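Local coordinates for probable sulfate-binding lipoprotein SubI (Mycobacterium tuberculosis, PDB 6DDN) that probably captures sulfate outside the cytoplasmic membrane as the solute-binding component of a sulfate uptake system, at residues G89-Q94 with V107-E112; Q94-A99 with I115-K120; V57-P62 with I234-E239; A178-L183 with F259-P264. One frame throughout, in Å; residues are numbered along the deposited sequence.

Contact 1: residues G89-Q94 with V107-E112; sequences GASADQ and VNFSVE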
loop_
_atom_site.group_PDB
_atom_site.type_symbol
_atom_site.label_atom_id
_atom_site.label_comp_id
_atom_site.label_asym_id
_atom_site.label_seq_id
_atom_site.Cartn_x
_atom_site.Cartn_y
_atom_site.Cartn_z
ATOM N N GLY A 89 -5.964 9.368 -3.037
ATOM C CA GLY A 89 -6.718 9.633 -1.829
ATOM C C GLY A 89 -6.830 8.370 -1.009
ATOM O O GLY A 89 -6.231 7.345 -1.338
ATOM N N ALA A 90 -7.602 8.455 0.073
ATOM C CA ALA A 90 -7.860 7.287 0.906
ATOM C C ALA A 90 -8.360 6.130 0.052
ATOM O O ALA A 90 -9.274 6.293 -0.761
ATOM C CB ALA A 90 -8.881 7.630 1.993
ATOM N N SER A 91 -7.743 4.959 0.239
ATOM C CA SER A 91 -7.970 3.830 -0.661
ATOM C C SER A 91 -9.447 3.453 -0.730
ATOM O O SER A 91 -10.028 3.376 -1.819
ATOM C CB SER A 91 -7.129 2.633 -0.217
ATOM O OG SER A 91 -7.141 1.608 -1.196
ATOM N N ALA A 92 -10.071 3.215 0.427
ATOM C CA ALA A 92 -11.475 2.811 0.438
ATOM C C ALA A 92 -12.381 3.927 -0.068
ATOM O O ALA A 92 -13.366 3.664 -0.768
ATOM C CB ALA A 92 -11.888 2.378 1.844
ATOM N N ASP A 93 -12.070 5.179 0.281
ATOM C CA ASP A 93 -12.845 6.303 -0.233
ATOM C C ASP A 93 -12.755 6.382 -1.751
ATOM O O ASP A 93 -13.757 6.642 -2.429
ATOM C CB ASP A 93 -12.362 7.610 0.397
ATOM C CG ASP A 93 -12.788 7.755 1.845
ATOM O OD1 ASP A 93 -13.477 6.849 2.360
ATOM O OD2 ASP A 93 -12.434 8.780 2.466
ATOM N N GLN A 94 -11.561 6.159 -2.305
ATOM C CA GLN A 94 -11.403 6.174 -3.755
ATOM C C GLN A 94 -12.159 5.021 -4.402
ATOM O O GLN A 94 -12.740 5.182 -5.482
ATOM C CB GLN A 94 -9.921 6.120 -4.122
ATOM C CG GLN A 94 -9.139 7.367 -3.745
ATOM C CD GLN A 94 -9.218 8.453 -4.800
ATOM O OE1 GLN A 94 -8.428 8.474 -5.744
ATOM N NE2 GLN A 94 -10.173 9.365 -4.641
ATOM N N VAL A 107 -7.776 1.448 -11.883
ATOM C CA VAL A 107 -7.777 1.516 -10.430
ATOM C C VAL A 107 -6.480 0.908 -9.923
ATOM O O VAL A 107 -5.994 -0.085 -10.473
ATOM C CB VAL A 107 -8.995 0.798 -9.818
ATOM C CG1 VAL A 107 -10.197 1.710 -9.866
ATOM C CG2 VAL A 107 -9.273 -0.506 -10.550
ATOM N N ASN A 108 -5.915 1.522 -8.887
ATOM C CA ASN A 108 -4.724 1.008 -8.211
ATOM C C ASN A 108 -4.910 1.320 -6.731
ATOM O O ASN A 108 -4.695 2.456 -6.300
ATOM C CB ASN A 108 -3.449 1.632 -8.761
ATOM C CG ASN A 108 -2.227 1.278 -7.937
ATOM O OD1 ASN A 108 -1.456 2.151 -7.538
ATOM N ND2 ASN A 108 -2.045 -0.009 -7.675
ATOM N N PHE A 109 -5.315 0.320 -5.960
ATOM C CA PHE A 109 -5.724 0.536 -4.582
ATOM C C PHE A 109 -4.744 -0.122 -3.620
ATOM O O PHE A 109 -3.897 -0.931 -4.002
ATOM C CB PHE A 109 -7.148 0.017 -4.365
ATOM C CG PHE A 109 -8.191 0.835 -5.068
ATOM C CD1 PHE A 109 -8.028 2.203 -5.211
ATOM C CD2 PHE A 109 -9.323 0.240 -5.600
ATOM C CE1 PHE A 109 -8.980 2.969 -5.861
ATOM C CE2 PHE A 109 -10.280 1.000 -6.252
ATOM C CZ PHE A 109 -10.106 2.366 -6.383
ATOM N N SER A 110 -4.866 0.262 -2.347
ATOM C CA SER A 110 -3.952 -0.239 -1.327
ATOM C C SER A 110 -4.139 -1.731 -1.096
ATOM O O SER A 110 -3.159 -2.467 -0.934
ATOM C CB SER A 110 -4.157 0.530 -0.022
ATOM O OG SER A 110 -3.439 -0.070 1.041
ATOM N N VAL A 111 -5.386 -2.197 -1.076
ATOM C CA VAL A 111 -5.699 -3.572 -0.714
ATOM C C VAL A 111 -6.669 -4.159 -1.730
ATOM O O VAL A 111 -7.467 -3.444 -2.346
ATOM C CB VAL A 111 -6.284 -3.660 0.712
ATOM C CG1 VAL A 111 -5.245 -3.243 1.741
ATOM C CG2 VAL A 111 -7.524 -2.786 0.826
ATOM N N GLU A 112 -6.596 -5.480 -1.896
ATOM C CA GLU A 112 -7.476 -6.169 -2.837
ATOM C C GLU A 112 -8.964 -5.953 -2.568
ATOM O O GLU A 112 -9.720 -5.828 -3.547
ATOM C CB GLU A 112 -7.142 -7.667 -2.847
ATOM C CG GLU A 112 -8.016 -8.504 -3.776
ATOM C CD GLU A 112 -9.258 -9.040 -3.091
ATOM O OE1 GLU A 112 -10.214 -9.414 -3.801
ATOM O OE2 GLU A 112 -9.280 -9.080 -1.843
#
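Ser-91, in the first turn of helix 91-99, comes closest to Phe-109 where the chain leaves strand 106-108, their CA atoms lying 5.6 Å apart. With chi1 at -170°, the hydroxyl of Ser-91 stands opposite its own backbone N and reaches across to the other segment. There OG accepts a nearly straight hydrogen bond from Ser-110 N (2.9 Å, 160° at the hydrogen). The same OG is also hydrogen-bonded to Asp-114 OD2, which gives this buried hydroxyl a second partner. Its flanks are apolar: Phe-109 CB lies 3.5 Å from Ser-91 OG, and Ser-110 CB 3.4 Å from that oxygen. The Phe-109 ring packs against the helix start, with Ser-91 O over one face, toward its rim. Further along, Phe-109 CE1 meets Gln-94 CB obliquely at 3.7 Å, while Val-57 of strand 53-58 and Ile-115 of helix 113-120 also touch this phenylalanine. The setting is one of the two alpha/beta lobes of the type II periplasmic binding protein fold, with Ala-90 as N-cap and Ser-91 N close to the sulfate of chain C. One hydroxyl thus ties a helix start to a strand exit beside an anion, whose charge the helix end would probably help to offset.

Contact 2: residues Q94-A99 with I115-K120; sequences QSRGVA and IARLVK. With SO4 (sulfate ion), chain E.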
loop_
_atom_site.group_PDB
_atom_site.type_symbol
_atom_site.label_atom_id
_atom_site.label_comp_id
_atom_site.label_asym_id
_atom_site.label_seq_id
_atom_site.Cartn_x
_atom_site.Cartn_y
_atom_site.Cartn_z
ATOM N N GLN A 94 -11.561 6.159 -2.305
ATOM C CA GLN A 94 -11.403 6.174 -3.755
ATOM C C GLN A 94 -12.159 5.021 -4.402
ATOM O O GLN A 94 -12.740 5.182 -5.482
ATOM C CB GLN A 94 -9.921 6.120 -4.122
ATOM C CG GLN A 94 -9.139 7.367 -3.745
ATOM C CD GLN A 94 -9.218 8.453 -4.800
ATOM O OE1 GLN A 94 -8.428 8.474 -5.744
ATOM N NE2 GLN A 94 -10.173 9.365 -4.641
ATOM N N SER A 95 -12.165 3.853 -3.758
ATOM C CA SER A 95 -12.905 2.716 -4.294
ATOM C C SER A 95 -14.400 3.006 -4.338
ATOM O O SER A 95 -15.069 2.702 -5.331
ATOM C CB SER A 95 -12.624 1.467 -3.461
ATOM O OG SER A 95 -13.200 0.316 -4.054
ATOM N N ARG A 96 -14.939 3.599 -3.271
ATOM C CA ARG A 96 -16.358 3.936 -3.253
ATOM C C ARG A 96 -16.693 4.970 -4.318
ATOM O O ARG A 96 -17.735 4.875 -4.977
ATOM C CB ARG A 96 -16.758 4.441 -1.868
ATOM C CG ARG A 96 -16.920 3.331 -0.858
ATOM C CD ARG A 96 -17.024 3.860 0.556
ATOM N NE ARG A 96 -16.511 2.878 1.506
ATOM C CZ ARG A 96 -15.517 3.105 2.358
ATOM N NH1 ARG A 96 -15.115 2.144 3.179
ATOM N NH2 ARG A 96 -14.929 4.294 2.397
ATOM N N GLY A 97 -15.821 5.964 -4.497
ATOM C CA GLY A 97 -16.058 6.968 -5.521
ATOM C C GLY A 97 -16.294 6.362 -6.889
ATOM O O GLY A 97 -17.293 6.654 -7.550
ATOM N N VAL A 98 -15.375 5.501 -7.334
ATOM C CA VAL A 98 -15.517 4.882 -8.649
ATOM C C VAL A 98 -16.720 3.948 -8.675
ATOM O O VAL A 98 -17.429 3.858 -9.685
ATOM C CB VAL A 98 -14.225 4.146 -9.040
ATOM C CG1 VAL A 98 -14.310 3.666 -10.480
ATOM C CG2 VAL A 98 -13.016 5.046 -8.838
ATOM N N ALA A 99 -16.969 3.240 -7.569
ATOM C CA ALA A 99 -18.134 2.367 -7.500
ATOM C C ALA A 99 -19.422 3.134 -7.746
ATOM O O ALA A 99 -20.381 2.580 -8.295
ATOM C CB ALA A 99 -18.189 1.667 -6.142
ATOM N N ILE A 115 -10.548 -3.512 -4.675
ATOM C CA ILE A 115 -10.828 -3.936 -6.043
ATOM C C ILE A 115 -12.082 -4.796 -6.098
ATOM O O ILE A 115 -12.887 -4.672 -7.024
ATOM C CB ILE A 115 -9.612 -4.680 -6.634
ATOM C CG1 ILE A 115 -8.380 -3.774 -6.651
ATOM C CG2 ILE A 115 -9.918 -5.165 -8.037
ATOM C CD1 ILE A 115 -8.508 -2.585 -7.577
ATOM N N ALA A 116 -12.267 -5.663 -5.098
ATOM C CA ALA A 116 -13.437 -6.535 -5.066
ATOM C C ALA A 116 -14.734 -5.742 -4.994
ATOM O O ALA A 116 -15.747 -6.165 -5.564
ATOM C CB ALA A 116 -13.336 -7.501 -3.886
ATOM N N ARG A 117 -14.732 -4.604 -4.294
ATOM C CA ARG A 117 -15.924 -3.761 -4.266
ATOM C C ARG A 117 -16.316 -3.327 -5.672
ATOM O O ARG A 117 -17.502 -3.326 -6.021
ATOM C CB ARG A 117 -15.693 -2.541 -3.373
ATOM C CG ARG A 117 -16.856 -1.553 -3.381
ATOM C CD ARG A 117 -16.515 -0.248 -2.675
ATOM N NE ARG A 117 -16.370 -0.418 -1.232
ATOM C CZ ARG A 117 -15.201 -0.515 -0.606
ATOM N NH1 ARG A 117 -15.162 -0.668 0.710
ATOM N NH2 ARG A 117 -14.070 -0.457 -1.296
ATOM N N LEU A 118 -15.330 -2.966 -6.496
ATOM C CA LEU A 118 -15.621 -2.578 -7.872
ATOM C C LEU A 118 -16.068 -3.768 -8.710
ATOM O O LEU A 118 -16.882 -3.607 -9.626
ATOM C CB LEU A 118 -14.399 -1.916 -8.501
ATOM C CG LEU A 118 -13.928 -0.641 -7.807
ATOM C CD1 LEU A 118 -13.056 0.147 -8.744
ATOM C CD2 LEU A 118 -15.113 0.194 -7.360
ATOM N N VAL A 119 -15.545 -4.960 -8.422
ATOM C CA VAL A 119 -16.008 -6.155 -9.120
ATOM C C VAL A 119 -17.455 -6.451 -8.750
ATOM O O VAL A 119 -18.289 -6.746 -9.615
ATOM C CB VAL A 119 -15.089 -7.350 -8.808
ATOM C CG1 VAL A 119 -15.493 -8.555 -9.637
ATOM C CG2 VAL A 119 -13.641 -6.988 -9.073
ATOM N N LYS A 120 -17.776 -6.363 -7.456
ATOM C CA LYS A 120 -19.149 -6.529 -6.998
ATOM C C LYS A 120 -20.097 -5.529 -7.646
ATOM O O LYS A 120 -21.300 -5.800 -7.735
ATOM C CB LYS A 120 -19.208 -6.386 -5.475
ATOM C CG LYS A 120 -20.227 -7.278 -4.791
ATOM C CD LYS A 120 -19.637 -8.637 -4.443
ATOM C CE LYS A 120 -20.641 -9.496 -3.687
ATOM N NZ LYS A 120 -21.929 -9.640 -4.422
HETATM S S SO4 E . -18.787 -0.045 1.664
HETATM O O1 SO4 E . -19.336 0.461 0.411
HETATM O O2 SO4 E . -17.922 0.968 2.262
HETATM O O3 SO4 E . -19.874 -0.356 2.586
HETATM O O4 SO4 E . -18.013 -1.256 1.406
#
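Leu-118 of helix 113-120 wedges against Ser-95 and Ala-99 of helix 91-99, two nearly parallel helices of an alpha/beta lobe, their short axes 9.1 Å apart at 14°. Helix 91-99 is the connection of a beta-alpha-beta crossover from strand 83-88 to strand 106-108. The buried side is close-packed: Leu-118 CD2 lies 3.2 Å from Ser-95 O and, one turn on, 3.6 Å from Ala-99 CB. The other methyl, CD1, meets Val-98 CG1 at 4.1 Å, the two side chains crossing at about a right angle, and Leu-118 also rests on Val-107. Ser-95 OG marks the change to polar chemistry. It is hydrogen-bonded to Asp-114 O and receives a weak bond from Arg-117 NH2 (3.0 Å), at the edge of that guanidinium; a salt bridge to Asp-114 OD1 holds the same NH2. The looser, partly exposed side belongs to Arg-96 and Arg-117, whose guanidinium planes stand 68° apart around the sulfate of chain E, probably a crystallisation ion. Asp-93 and Leu-173 O also hold Arg-96, whose very short approach to the sulfate is doubtful. Bent at chi3 (-69°), Arg-117 presents NE and NH1 together to sulfate O4, with NH1 3.0 Å from that oxygen.

Contact 3: residues V57-P62 with I234-E239; sequences VAYAVP and ISYENE. With SO4 (sulfate ion), chain C.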
loop_
_atom_site.group_PDB
_atom_site.type_symbol
_atom_site.label_atom_id
_atom_site.label_comp_id
_atom_site.label_asym_id
_atom_site.label_seq_id
_atom_site.Cartn_x
_atom_site.Cartn_y
_atom_site.Cartn_z
ATOM N N VAL A 57 -7.377 6.308 -10.893
ATOM C CA VAL A 57 -7.822 6.561 -9.529
ATOM C C VAL A 57 -7.024 5.632 -8.627
ATOM O O VAL A 57 -7.269 4.420 -8.592
ATOM C CB VAL A 57 -9.333 6.347 -9.372
ATOM C CG1 VAL A 57 -9.735 6.435 -7.906
ATOM C CG2 VAL A 57 -10.097 7.373 -10.194
ATOM N N ALA A 58 -6.055 6.189 -7.910
ATOM C CA ALA A 58 -5.157 5.412 -7.072
ATOM C C ALA A 58 -5.340 5.795 -5.611
ATOM O O ALA A 58 -6.019 6.769 -5.276
ATOM C CB ALA A 58 -3.695 5.610 -7.495
ATOM N N TYR A 59 -4.715 5.011 -4.732
ATOM C CA TYR A 59 -4.801 5.273 -3.302
ATOM C C TYR A 59 -3.865 6.414 -2.907
ATOM O O TYR A 59 -3.456 7.206 -3.759
ATOM C CB TYR A 59 -4.521 3.997 -2.493
ATOM C CG TYR A 59 -3.167 3.346 -2.693
ATOM C CD1 TYR A 59 -2.835 2.723 -3.890
ATOM C CD2 TYR A 59 -2.237 3.317 -1.663
ATOM C CE1 TYR A 59 -1.602 2.115 -4.064
ATOM C CE2 TYR A 59 -1.008 2.710 -1.827
ATOM C CZ TYR A 59 -0.692 2.115 -3.028
ATOM O OH TYR A 59 0.538 1.515 -3.182
ATOM N N ALA A 60 -3.523 6.512 -1.621
ATOM C CA ALA A 60 -2.991 7.763 -1.093
ATOM C C ALA A 60 -1.494 7.951 -1.305
ATOM O O ALA A 60 -1.025 9.093 -1.277
ATOM C CB ALA A 60 -3.299 7.873 0.402
ATOM N N VAL A 61 -0.727 6.883 -1.500
ATOM C CA VAL A 61 0.730 7.025 -1.496
ATOM C C VAL A 61 1.488 6.522 -2.728
ATOM O O VAL A 61 2.725 6.592 -2.711
ATOM C CB VAL A 61 1.319 6.339 -0.250
ATOM C CG1 VAL A 61 0.657 6.857 1.026
ATOM C CG2 VAL A 61 1.174 4.838 -0.361
ATOM N N PRO A 62 0.871 6.026 -3.810
ATOM C CA PRO A 62 1.689 5.457 -4.890
ATOM C C PRO A 62 2.215 6.475 -5.890
ATOM O O PRO A 62 2.855 6.077 -6.870
ATOM C CB PRO A 62 0.715 4.486 -5.564
ATOM C CG PRO A 62 -0.569 5.206 -5.494
ATOM C CD PRO A 62 -0.557 5.982 -4.189
ATOM N N ILE A 234 3.264 4.014 11.590
ATOM C CA ILE A 234 3.215 2.782 10.813
ATOM C C ILE A 234 2.807 3.130 9.390
ATOM O O ILE A 234 1.785 3.790 9.170
ATOM C CB ILE A 234 2.244 1.773 11.443
ATOM C CG1 ILE A 234 2.297 1.852 12.968
ATOM C CG2 ILE A 234 2.578 0.370 10.991
ATOM C CD1 ILE A 234 1.484 0.773 13.656
ATOM N N SER A 235 3.607 2.699 8.418
ATOM C CA SER A 235 3.432 3.168 7.051
ATOM C C SER A 235 4.043 2.159 6.089
ATOM O O SER A 235 4.688 1.191 6.498
ATOM C CB SER A 235 4.067 4.549 6.864
ATOM O OG SER A 235 3.827 5.052 5.563
ATOM N N TYR A 236 3.820 2.400 4.799
ATOM C CA TYR A 236 4.493 1.622 3.770
ATOM C C TYR A 236 5.985 1.929 3.775
ATOM O O TYR A 236 6.415 3.034 4.112
ATOM C CB TYR A 236 3.936 1.932 2.377
ATOM C CG TYR A 236 2.430 1.928 2.224
ATOM C CD1 TYR A 236 1.666 3.011 2.637
ATOM C CD2 TYR A 236 1.780 0.861 1.621
ATOM C CE1 TYR A 236 0.293 3.016 2.480
ATOM C CE2 TYR A 236 0.408 0.857 1.459
ATOM C CZ TYR A 236 -0.330 1.938 1.891
ATOM O OH TYR A 236 -1.696 1.939 1.731
ATOM N N GLU A 237 6.779 0.934 3.382
ATOM C CA GLU A 237 8.201 1.176 3.172
ATOM C C GLU A 237 8.431 2.159 2.032
ATOM O O GLU A 237 9.380 2.949 2.074
ATOM C CB GLU A 237 8.916 -0.148 2.897
ATOM C CG GLU A 237 10.428 -0.063 2.854
ATOM C CD GLU A 237 11.046 -1.269 2.173
ATOM O OE1 GLU A 237 10.453 -1.768 1.193
ATOM O OE2 GLU A 237 12.122 -1.719 2.620
ATOM N N ASN A 238 7.572 2.134 1.011
ATOM C CA ASN A 238 7.705 3.099 -0.075
ATOM C C ASN A 238 7.404 4.511 0.407
ATOM O O ASN A 238 8.039 5.473 -0.039
ATOM C CB ASN A 238 6.791 2.719 -1.239
ATOM C CG ASN A 238 5.359 2.467 -0.806
ATOM O OD1 ASN A 238 4.934 1.321 -0.670
ATOM N ND2 ASN A 238 4.601 3.539 -0.609
ATOM N N GLU A 239 6.446 4.654 1.325
ATOM C CA GLU A 239 6.106 5.979 1.828
ATOM C C GLU A 239 7.208 6.527 2.724
ATOM O O GLU A 239 7.476 7.734 2.719
ATOM C CB GLU A 239 4.771 5.934 2.572
ATOM C CG GLU A 239 4.353 7.263 3.195
ATOM C CD GLU A 239 3.697 8.212 2.205
ATOM O OE1 GLU A 239 2.846 9.020 2.636
ATOM O OE2 GLU A 239 4.028 8.160 1.000
HETATM S S SO4 C . -4.159 4.475 1.799
HETATM O O1 SO4 C . -4.827 5.027 0.624
HETATM O O2 SO4 C . -2.712 4.527 1.599
HETATM O O3 SO4 C . -4.510 5.253 2.982
HETATM O O4 SO4 C . -4.580 3.091 1.989
#
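Val-61 lays its CG2 methyl over one face of the Tyr-236 ring, a CH-pi contact 3.8 Å from the ring centroid and 25° off the normal. Tyr-59 approaches the same ring obliquely, with centroids 5.8 Å apart and planes at 45°. Its own ring is backed by Pro-62, whose CD sits over the centre of one face. With Val-61 CG2 between backbone N and carbonyl carbon (chi1 -54°), CG1 turns to Glu-239, 3.5 Å from OE1. Arg-219 and Thr-222 hold that carboxylate. Asn-238 brings ND2 to 3.7 Å from Val-61 CG2. In the type II periplasmic binding fold, these segments face each other across the cleft between the two lobes, and the sulfate of chain C lies between them, consistent with the expected ligand pocket although the ion may come from the crystallisation liquor. Each segment supplies one donor: Tyr-236 OH bonds sulfate O2 at 2.8 Å, and Ala-60 N bonds O1 at 3.0 Å. Ser-110 OG is a further hydrogen-bond partner of Tyr-236 OH, and Ser-175 OG, Ser-177 N and Gly-218 N also bind the ion. Sulfate O2 approaches both tyrosine rings at their edges, 3.5 Å from Tyr-59 CD2.

Contact 4: residues A178-L183 with F259-P264; sequences AKWNLL and FKIENP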
loop_
_atom_site.group_PDB
_atom_site.type_symbol
_atom_site.label_atom_id
_atom_site.label_comp_id
_atom_site.label_asym_id
_atom_site.label_seq_id
_atom_site.Cartn_x
_atom_site.Cartn_y
_atom_site.Cartn_z
ATOM N N ALA A 178 -4.235 1.550 6.853
ATOM C CA ALA A 178 -4.632 1.185 8.207
ATOM C C ALA A 178 -4.810 -0.320 8.362
ATOM O O ALA A 178 -4.657 -0.851 9.468
ATOM C CB ALA A 178 -5.922 1.903 8.581
ATOM N N LYS A 179 -5.134 -1.021 7.274
ATOM C CA LYS A 179 -5.352 -2.460 7.363
ATOM C C LYS A 179 -4.035 -3.227 7.358
ATOM O O LYS A 179 -3.861 -4.164 8.145
ATOM C CB LYS A 179 -6.260 -2.921 6.224
ATOM C CG LYS A 179 -7.686 -2.400 6.342
ATOM C CD LYS A 179 -8.381 -2.375 4.995
ATOM C CE LYS A 179 -9.810 -1.874 5.121
ATOM N NZ LYS A 179 -10.450 -1.712 3.785
ATOM N N TRP A 180 -3.100 -2.855 6.479
ATOM C CA TRP A 180 -1.754 -3.409 6.575
ATOM C C TRP A 180 -1.156 -3.136 7.949
ATOM O O TRP A 180 -0.563 -4.029 8.567
ATOM C CB TRP A 180 -0.847 -2.822 5.491
ATOM C CG TRP A 180 -1.302 -3.027 4.075
ATOM C CD1 TRP A 180 -1.648 -2.054 3.181
ATOM C CD2 TRP A 180 -1.432 -4.275 3.378
ATOM N NE1 TRP A 180 -1.996 -2.618 1.978
ATOM C CE2 TRP A 180 -1.872 -3.979 2.072
ATOM C CE3 TRP A 180 -1.225 -5.612 3.732
ATOM C CZ2 TRP A 180 -2.109 -4.971 1.119
ATOM C CZ3 TRP A 180 -1.463 -6.596 2.784
ATOM C CH2 TRP A 180 -1.900 -6.269 1.494
ATOM N N ASN A 181 -1.324 -1.907 8.448
ATOM C CA ASN A 181 -0.698 -1.489 9.697
ATOM C C ASN A 181 -1.199 -2.277 10.899
ATOM O O ASN A 181 -0.507 -2.329 11.920
ATOM C CB ASN A 181 -0.940 0.003 9.931
ATOM C CG ASN A 181 -0.141 0.882 8.989
ATOM O OD1 ASN A 181 0.580 0.392 8.120
ATOM N ND2 ASN A 181 -0.272 2.195 9.155
ATOM N N LEU A 182 -2.391 -2.865 10.817
ATOM C CA LEU A 182 -2.904 -3.694 11.898
ATOM C C LEU A 182 -2.767 -5.184 11.624
ATOM O O LEU A 182 -2.726 -5.971 12.577
ATOM C CB LEU A 182 -4.375 -3.359 12.175
ATOM C CG LEU A 182 -4.650 -1.904 12.563
ATOM C CD1 LEU A 182 -6.042 -1.757 13.153
ATOM C CD2 LEU A 182 -3.596 -1.392 13.533
ATOM N N LEU A 183 -2.685 -5.587 10.353
ATOM C CA LEU A 183 -2.443 -6.989 10.035
ATOM C C LEU A 183 -1.058 -7.429 10.492
ATOM O O LEU A 183 -0.898 -8.538 11.016
ATOM C CB LEU A 183 -2.605 -7.218 8.534
ATOM C CG LEU A 183 -4.039 -7.396 8.048
ATOM C CD1 LEU A 183 -4.118 -7.198 6.542
ATOM C CD2 LEU A 183 -4.569 -8.765 8.449
ATOM N N PHE A 259 4.511 -7.452 7.613
ATOM C CA PHE A 259 3.516 -7.971 6.688
ATOM C C PHE A 259 3.857 -7.579 5.258
ATOM O O PHE A 259 4.370 -6.483 5.009
ATOM C CB PHE A 259 2.117 -7.465 7.040
ATOM C CG PHE A 259 1.027 -8.436 6.701
ATOM C CD1 PHE A 259 0.682 -9.443 7.586
ATOM C CD2 PHE A 259 0.353 -8.349 5.493
ATOM C CE1 PHE A 259 -0.314 -10.344 7.278
ATOM C CE2 PHE A 259 -0.646 -9.247 5.177
ATOM C CZ PHE A 259 -0.981 -10.246 6.073
ATOM N N LYS A 260 3.562 -8.477 4.324
ATOM C CA LYS A 260 3.819 -8.229 2.910
ATOM C C LYS A 260 2.667 -7.427 2.320
ATOM O O LYS A 260 1.527 -7.904 2.275
ATOM C CB LYS A 260 3.999 -9.546 2.160
ATOM C CG LYS A 260 4.362 -9.378 0.692
ATOM C CD LYS A 260 3.969 -10.606 -0.113
ATOM C CE LYS A 260 4.776 -10.708 -1.397
ATOM N NZ LYS A 260 4.527 -11.995 -2.110
ATOM N N ILE A 261 2.962 -6.213 1.871
ATOM C CA ILE A 261 1.966 -5.344 1.259
ATOM C C ILE A 261 1.920 -5.635 -0.234
ATOM O O ILE A 261 2.959 -5.655 -0.904
ATOM C CB ILE A 261 2.292 -3.866 1.525
ATOM C CG1 ILE A 261 2.308 -3.593 3.030
ATOM C CG2 ILE A 261 1.299 -2.959 0.809
ATOM C CD1 ILE A 261 2.466 -2.128 3.385
ATOM N N GLU A 262 0.718 -5.876 -0.754
ATOM C CA GLU A 262 0.506 -6.146 -2.172
ATOM C C GLU A 262 -0.565 -5.197 -2.685
ATOM O O GLU A 262 -1.720 -5.276 -2.255
ATOM C CB GLU A 262 0.096 -7.602 -2.408
ATOM C CG GLU A 262 1.089 -8.624 -1.882
ATOM C CD GLU A 262 0.751 -10.036 -2.315
ATOM O OE1 GLU A 262 1.479 -10.591 -3.167
ATOM O OE2 GLU A 262 -0.248 -10.589 -1.809
ATOM N N ASN A 263 -0.185 -4.310 -3.604
ATOM C CA ASN A 263 -1.078 -3.262 -4.071
ATOM C C ASN A 263 -1.669 -3.642 -5.421
ATOM O O ASN A 263 -0.937 -3.657 -6.422
ATOM C CB ASN A 263 -0.331 -1.936 -4.169
ATOM C CG ASN A 263 0.310 -1.537 -2.855
ATOM O OD1 ASN A 263 1.530 -1.401 -2.763
ATOM N ND2 ASN A 263 -0.511 -1.353 -1.828
ATOM N N PRO A 264 -2.961 -3.942 -5.504
ATOM C CA PRO A 264 -3.543 -4.399 -6.770
ATOM C C PRO A 264 -3.794 -3.264 -7.755
ATOM O O PRO A 264 -3.964 -2.098 -7.393
ATOM C CB PRO A 264 -4.865 -5.041 -6.336
ATOM C CG PRO A 264 -5.220 -4.331 -5.071
ATOM C CD PRO A 264 -3.920 -4.017 -4.388
#
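Trp-180 of helix 177-190 packs against strand 257-267, which pairs with 106-108 in one lobe of the binding-protein fold and with 138-147 in the other. Helix and strand run almost antiparallel, their short axes at 161° and 8.7 Å apart. Trp-180 CG, opposite its carbonyl carbon and beside the backbone N, sends the indole toward the strand. Ile-261 packs against one face of the indole, its CG2 3.6 Å from the centroid of the five-membered ring in a CH-pi contact, while CG1 and CD1 continue toward Trp-180 CG and CB. The six-membered ring reaches across the strand backbone, with Glu-262 O at its edge, 3.4 Å from CZ2. Trp-180 CE3 meets Phe-259 CD2 at 3.6 Å, and the two aromatic planes are inclined at 43°. Leu-183, one helical turn on, covers Phe-259 by setting CB 4.0 Å above the ring centre, only 8° off its normal. No hydrogen bond joins the segments; the buried indole NE1 is bonded to Ser-110 O, which also takes Asn-263 ND2. Around this layer, Trp-328 of helix 328-331 meets Trp-180 edge-to-face, Val-142 of strand 138-147 touches Trp-180, Phe-259 and Ile-261, and Trp-320 of strand 318-320 adjoins Phe-259.

In the fold
Contacts 1, 3 and 4 are buried, whereas contact 2 lies farther out, about 16 Å between its centre and that of the chain, and is partly buried. Contacts 1 and 2 share helix 91-99 and Gln-94, and pack onto each other through Phe-109 and Ile-115. Contact 1 turns on one buried hydroxyl; contact 2 grades from aliphatic packing to arginines around an outer sulfate. Contact 3 spans the cleft, and its donors bind an inner sulfate. Contact 4 is apolar, aromatic packing on a strand shared by both lobes. Contacts 3 and 4 meet where Tyr-236 CD2 touches Ile-261 CD1 at 3.5 Å.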